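Local coordinates for protein alpha-acetolactate decarboxylase (Bacillus subtilis subsp. subtilis str. 168, PDB 5XNE) that catalyses the decarboxylation of (2S)-2-acetolactate to (R)-acetoin, the second step of (R,R)-butane-2,3-diol biosynthesis from pyruvate, at residues 38-43 with 131-136; 135-140 with 226-231. All blocks are in the same frame, centred on the assembly; numbering follows the deposited sequence.

Contact 1: 38-43 with 131-136; sequences FNKLDG and KPYVPM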
# COMPACT_ATOMS: atom_id res chain seq x y z
N PHE B 38 3.34 -13.53 -15.10
CA PHE B 38 2.18 -13.80 -15.94
C PHE B 38 1.28 -14.82 -15.27
O PHE B 38 1.70 -15.47 -14.32
CB PHE B 38 2.61 -14.33 -17.31
CG PHE B 38 3.38 -13.35 -18.14
CD1 PHE B 38 4.72 -13.10 -17.87
CD2 PHE B 38 2.77 -12.70 -19.20
CE1 PHE B 38 5.42 -12.18 -18.64
CE2 PHE B 38 3.48 -11.80 -19.98
CZ PHE B 38 4.80 -11.54 -19.70
N ASN B 39 0.08 -14.98 -15.79
CA ASN B 39 -0.80 -16.02 -15.28
C ASN B 39 -0.12 -17.38 -15.34
O ASN B 39 0.68 -17.66 -16.25
CB ASN B 39 -2.13 -16.04 -16.03
CG ASN B 39 -3.14 -15.07 -15.42
OD1 ASN B 39 -2.75 -14.10 -14.73
ND2 ASN B 39 -4.43 -15.31 -15.66
N LYS B 40 -0.41 -18.20 -14.34
CA LYS B 40 0.19 -19.52 -14.15
C LYS B 40 1.69 -19.46 -13.83
O LYS B 40 2.35 -20.50 -13.83
CB LYS B 40 -0.04 -20.41 -15.39
CG LYS B 40 -1.43 -20.29 -16.00
CD LYS B 40 -1.65 -21.36 -17.07
CE LYS B 40 -1.78 -22.73 -16.42
NZ LYS B 40 -2.91 -22.81 -15.44
N LEU B 41 2.21 -18.27 -13.51
CA LEU B 41 3.67 -18.05 -13.37
C LEU B 41 4.41 -18.45 -14.65
O LEU B 41 5.55 -18.89 -14.60
CB LEU B 41 4.27 -18.83 -12.19
CG LEU B 41 3.84 -18.48 -10.77
CD1 LEU B 41 4.74 -19.23 -9.80
CD2 LEU B 41 3.92 -16.97 -10.53
N ASP B 42 3.76 -18.26 -15.79
CA ASP B 42 4.38 -18.63 -17.06
C ASP B 42 5.33 -17.52 -17.51
O ASP B 42 5.01 -16.73 -18.40
CB ASP B 42 3.29 -18.90 -18.10
CG ASP B 42 3.84 -19.42 -19.41
OD1 ASP B 42 5.05 -19.73 -19.49
OD2 ASP B 42 3.03 -19.51 -20.36
N GLY B 43 6.49 -17.47 -16.87
CA GLY B 43 7.52 -16.53 -17.25
C GLY B 43 7.59 -15.24 -16.43
O GLY B 43 6.71 -14.92 -15.63
N LYS B 131 -2.72 -26.45 -12.21
CA LYS B 131 -3.66 -26.53 -11.10
C LYS B 131 -3.77 -27.98 -10.60
O LYS B 131 -3.62 -28.91 -11.39
CB LYS B 131 -5.03 -25.98 -11.51
CG LYS B 131 -5.04 -24.45 -11.69
CD LYS B 131 -6.15 -23.99 -12.60
CE LYS B 131 -6.31 -22.48 -12.54
NZ LYS B 131 -6.92 -22.07 -11.24
N PRO B 132 -4.00 -28.18 -9.30
CA PRO B 132 -4.12 -27.14 -8.27
C PRO B 132 -2.78 -26.54 -7.92
O PRO B 132 -1.78 -27.25 -7.80
CB PRO B 132 -4.71 -27.90 -7.08
CG PRO B 132 -4.20 -29.28 -7.25
CD PRO B 132 -4.15 -29.53 -8.72
N TYR B 133 -2.76 -25.22 -7.79
CA TYR B 133 -1.52 -24.51 -7.52
C TYR B 133 -1.00 -24.78 -6.11
O TYR B 133 -1.78 -25.01 -5.17
CB TYR B 133 -1.75 -23.01 -7.71
CG TYR B 133 -2.03 -22.57 -9.13
CD1 TYR B 133 -1.47 -23.24 -10.22
CD2 TYR B 133 -2.85 -21.48 -9.39
CE1 TYR B 133 -1.72 -22.83 -11.52
CE2 TYR B 133 -3.11 -21.07 -10.68
CZ TYR B 133 -2.54 -21.73 -11.75
OH TYR B 133 -2.79 -21.30 -13.03
N VAL B 134 0.32 -24.76 -5.97
CA VAL B 134 0.98 -24.82 -4.67
C VAL B 134 1.47 -23.43 -4.26
O VAL B 134 1.57 -22.54 -5.11
CB VAL B 134 2.15 -25.82 -4.70
CG1 VAL B 134 1.64 -27.19 -5.15
CG2 VAL B 134 3.28 -25.34 -5.61
N PRO B 135 1.76 -23.23 -2.96
CA PRO B 135 2.26 -21.91 -2.54
C PRO B 135 3.59 -21.59 -3.22
O PRO B 135 4.32 -22.50 -3.65
CB PRO B 135 2.45 -22.07 -1.03
CG PRO B 135 1.52 -23.18 -0.65
CD PRO B 135 1.55 -24.13 -1.81
N MET B 136 3.91 -20.30 -3.31
CA MET B 136 5.07 -19.90 -4.10
C MET B 136 6.39 -20.42 -3.54
O MET B 136 7.30 -20.69 -4.31
CB MET B 136 5.14 -18.38 -4.21
CG MET B 136 6.09 -17.94 -5.30
SD MET B 136 6.03 -16.16 -5.57
CE MET B 136 7.37 -15.98 -6.77
O HOH W 1 -3.65 -25.76 -15.05
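Lys40 curls round the phenol oxygen of Tyr133, and the distances along its chain trace that path. Its CB lies 3.7 Å from Tyr133 OH and its CG, the closest carbon, 3.4 Å. Lys40 CD swings out to 4.2 Å from Tyr133 OH before CE returns to 3.8 Å. The bends at chi3 (71°) and chi4 (59°) turn the chain back, and Lys40 NZ donates a hydrogen bond of 2.8 Å to Tyr133 OH, arriving at the ring's edge near its plane. The phenol also bonds Asp19 OD1, so two polar groups hold it. A water 3.1 Å from Lys40 NZ accepts from it and from the backbone N of Lys131, while Lys131 CG lies 3.6 Å above the plane of the Tyr133 ring, offset toward its rim. A leucine in place of Lys40 is likely to leave Tyr133 OH without this donor and the water without one of its donors. Behind this polar patch, Leu41 and Met136 both pack on Leu13 of helix 10-14. The contact thus sets the turn joining strands 33-37 and 44-48 against the loop that runs from strand 117-124 into helix 136-139.

Contact 2: 135-140 with 226-231; sequences PMVEAV and AKDIET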
# COMPACT_ATOMS: atom_id res chain seq x y z
N PRO B 135 1.76 -23.23 -2.96
CA PRO B 135 2.26 -21.91 -2.54
C PRO B 135 3.59 -21.59 -3.22
O PRO B 135 4.32 -22.50 -3.65
CB PRO B 135 2.45 -22.07 -1.03
CG PRO B 135 1.52 -23.18 -0.65
CD PRO B 135 1.55 -24.13 -1.81
N MET B 136 3.91 -20.30 -3.31
CA MET B 136 5.07 -19.90 -4.10
C MET B 136 6.39 -20.42 -3.54
O MET B 136 7.30 -20.69 -4.31
CB MET B 136 5.14 -18.38 -4.21
CG MET B 136 6.09 -17.94 -5.30
SD MET B 136 6.03 -16.16 -5.57
CE MET B 136 7.37 -15.98 -6.77
N VAL B 137 6.48 -20.58 -2.22
CA VAL B 137 7.70 -21.13 -1.62
C VAL B 137 7.98 -22.52 -2.17
O VAL B 137 9.14 -22.89 -2.40
CB VAL B 137 7.60 -21.17 -0.08
CG1 VAL B 137 8.66 -22.09 0.52
CG2 VAL B 137 7.75 -19.77 0.49
N GLU B 138 6.93 -23.29 -2.44
CA GLU B 138 7.09 -24.61 -3.04
C GLU B 138 7.33 -24.51 -4.54
O GLU B 138 8.13 -25.25 -5.10
CB GLU B 138 5.86 -25.48 -2.77
CG GLU B 138 5.55 -25.67 -1.29
CD GLU B 138 6.75 -26.17 -0.49
OE1 GLU B 138 7.55 -26.97 -1.04
OE2 GLU B 138 6.89 -25.77 0.68
N ALA B 139 6.62 -23.59 -5.19
CA ALA B 139 6.68 -23.47 -6.63
C ALA B 139 8.06 -23.07 -7.14
O ALA B 139 8.45 -23.46 -8.25
CB ALA B 139 5.62 -22.48 -7.13
N VAL B 140 8.82 -22.30 -6.36
CA VAL B 140 10.11 -21.81 -6.84
C VAL B 140 11.26 -22.77 -6.59
O VAL B 140 12.35 -22.58 -7.13
CB VAL B 140 10.49 -20.45 -6.21
CG1 VAL B 140 9.50 -19.36 -6.62
CG2 VAL B 140 10.60 -20.57 -4.70
N ALA B 226 7.03 -11.82 5.40
CA ALA B 226 8.27 -11.12 5.09
C ALA B 226 9.41 -12.11 4.84
O ALA B 226 10.17 -11.94 3.89
CB ALA B 226 8.63 -10.13 6.19
N LYS B 227 9.51 -13.14 5.67
CA LYS B 227 10.55 -14.14 5.42
C LYS B 227 10.24 -14.95 4.16
O LYS B 227 11.14 -15.40 3.46
CB LYS B 227 10.73 -15.08 6.62
CG LYS B 227 9.93 -16.37 6.52
CD LYS B 227 9.94 -17.17 7.82
CE LYS B 227 9.29 -16.38 8.95
NZ LYS B 227 9.11 -17.14 10.23
N ASP B 228 8.95 -15.15 3.88
CA ASP B 228 8.59 -15.96 2.73
C ASP B 228 8.95 -15.20 1.45
O ASP B 228 9.39 -15.80 0.47
CB ASP B 228 7.10 -16.32 2.76
CG ASP B 228 6.80 -17.41 3.79
OD1 ASP B 228 7.75 -17.98 4.37
OD2 ASP B 228 5.61 -17.71 4.00
N ILE B 229 8.79 -13.88 1.49
CA ILE B 229 9.22 -13.05 0.36
C ILE B 229 10.74 -13.10 0.21
O ILE B 229 11.25 -13.22 -0.91
CB ILE B 229 8.73 -11.59 0.53
CG1 ILE B 229 7.22 -11.52 0.30
CG2 ILE B 229 9.45 -10.65 -0.45
CD1 ILE B 229 6.61 -10.15 0.54
N GLU B 230 11.47 -13.04 1.32
CA GLU B 230 12.92 -13.20 1.28
C GLU B 230 13.32 -14.49 0.58
O GLU B 230 14.23 -14.52 -0.25
CB GLU B 230 13.52 -13.20 2.69
CG GLU B 230 13.64 -11.84 3.33
CD GLU B 230 14.66 -11.84 4.45
OE1 GLU B 230 15.40 -12.84 4.58
OE2 GLU B 230 14.73 -10.85 5.21
N THR B 231 12.61 -15.56 0.91
CA THR B 231 12.88 -16.88 0.37
C THR B 231 12.63 -16.97 -1.14
O THR B 231 13.47 -17.49 -1.88
CB THR B 231 12.03 -17.95 1.07
OG1 THR B 231 12.47 -18.09 2.43
CG2 THR B 231 12.13 -19.29 0.36
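The carboxylate of Asp228 turns one face to Val137: the CG2 methyl sits almost straight above the carboxyl carbon, 4.2 Å from Asp228 CG. The same methyl is 4.2 Å from Asp228 CB, which places it over the CB-CG end of the side chain. The carboxylate's polar partner lies elsewhere, since OD2 accepts a hydrogen bond from Asn222 ND2. The two side chains cross at about a right angle. The torsions of Val137 explain which branch does the touching: with CG1 anti to the backbone N (chi1 163°), CG2 lies beside that N and is directed at Asp228. One helical turn further on, Thr231 brings its CG2 methyl to 4.4 Å from Val137 CG2 and to 4.5 Å from Val137 CG1, so it meets both valine branches. Val137 therefore fits between positions 228 and 231 of helix 225-232, and its CA approaches that of Asp228 to 6.8 Å. Next to it, Met136 reaches Thr232 and Met10, linking the same two helices with helix 10-14. No hydrogen bond or ion pair spans the segments, and with just 139 Å² buried the junction depends on methyl contacts near van der Waals range. Its chemistry is that of modest surface packing between the short helix 136-139 and the C-terminal helix, in which the aspartate contributes its CB and carboxyl carbon, while one carboxylate oxygen, OD2, is hydrogen-bonded to Asn222.

In the fold
Along the chain the order is 38-43, 131-136, 135-140, 226-231, and the two contacts overlap at Pro135 and Met136, where the loop after strand 117-124 enters helix 136-139. Their centres lie 13 Å apart, on the same side of the chain's centre, about 16 and 15 Å from it. They also touch directly: Val134 CG2 is 3.8 Å from Ala139 N, and Leu41 CD1 is 4.3 Å from Ala139 CB. Helix 10-14 borders both. Together they join the turn between strands 33-37 and 44-48, through the loop after strand 117-124 and the short helix it leads into, to C-terminal helix 225-232, as peripheral packing away from the zinc held by His173, His175 and His186.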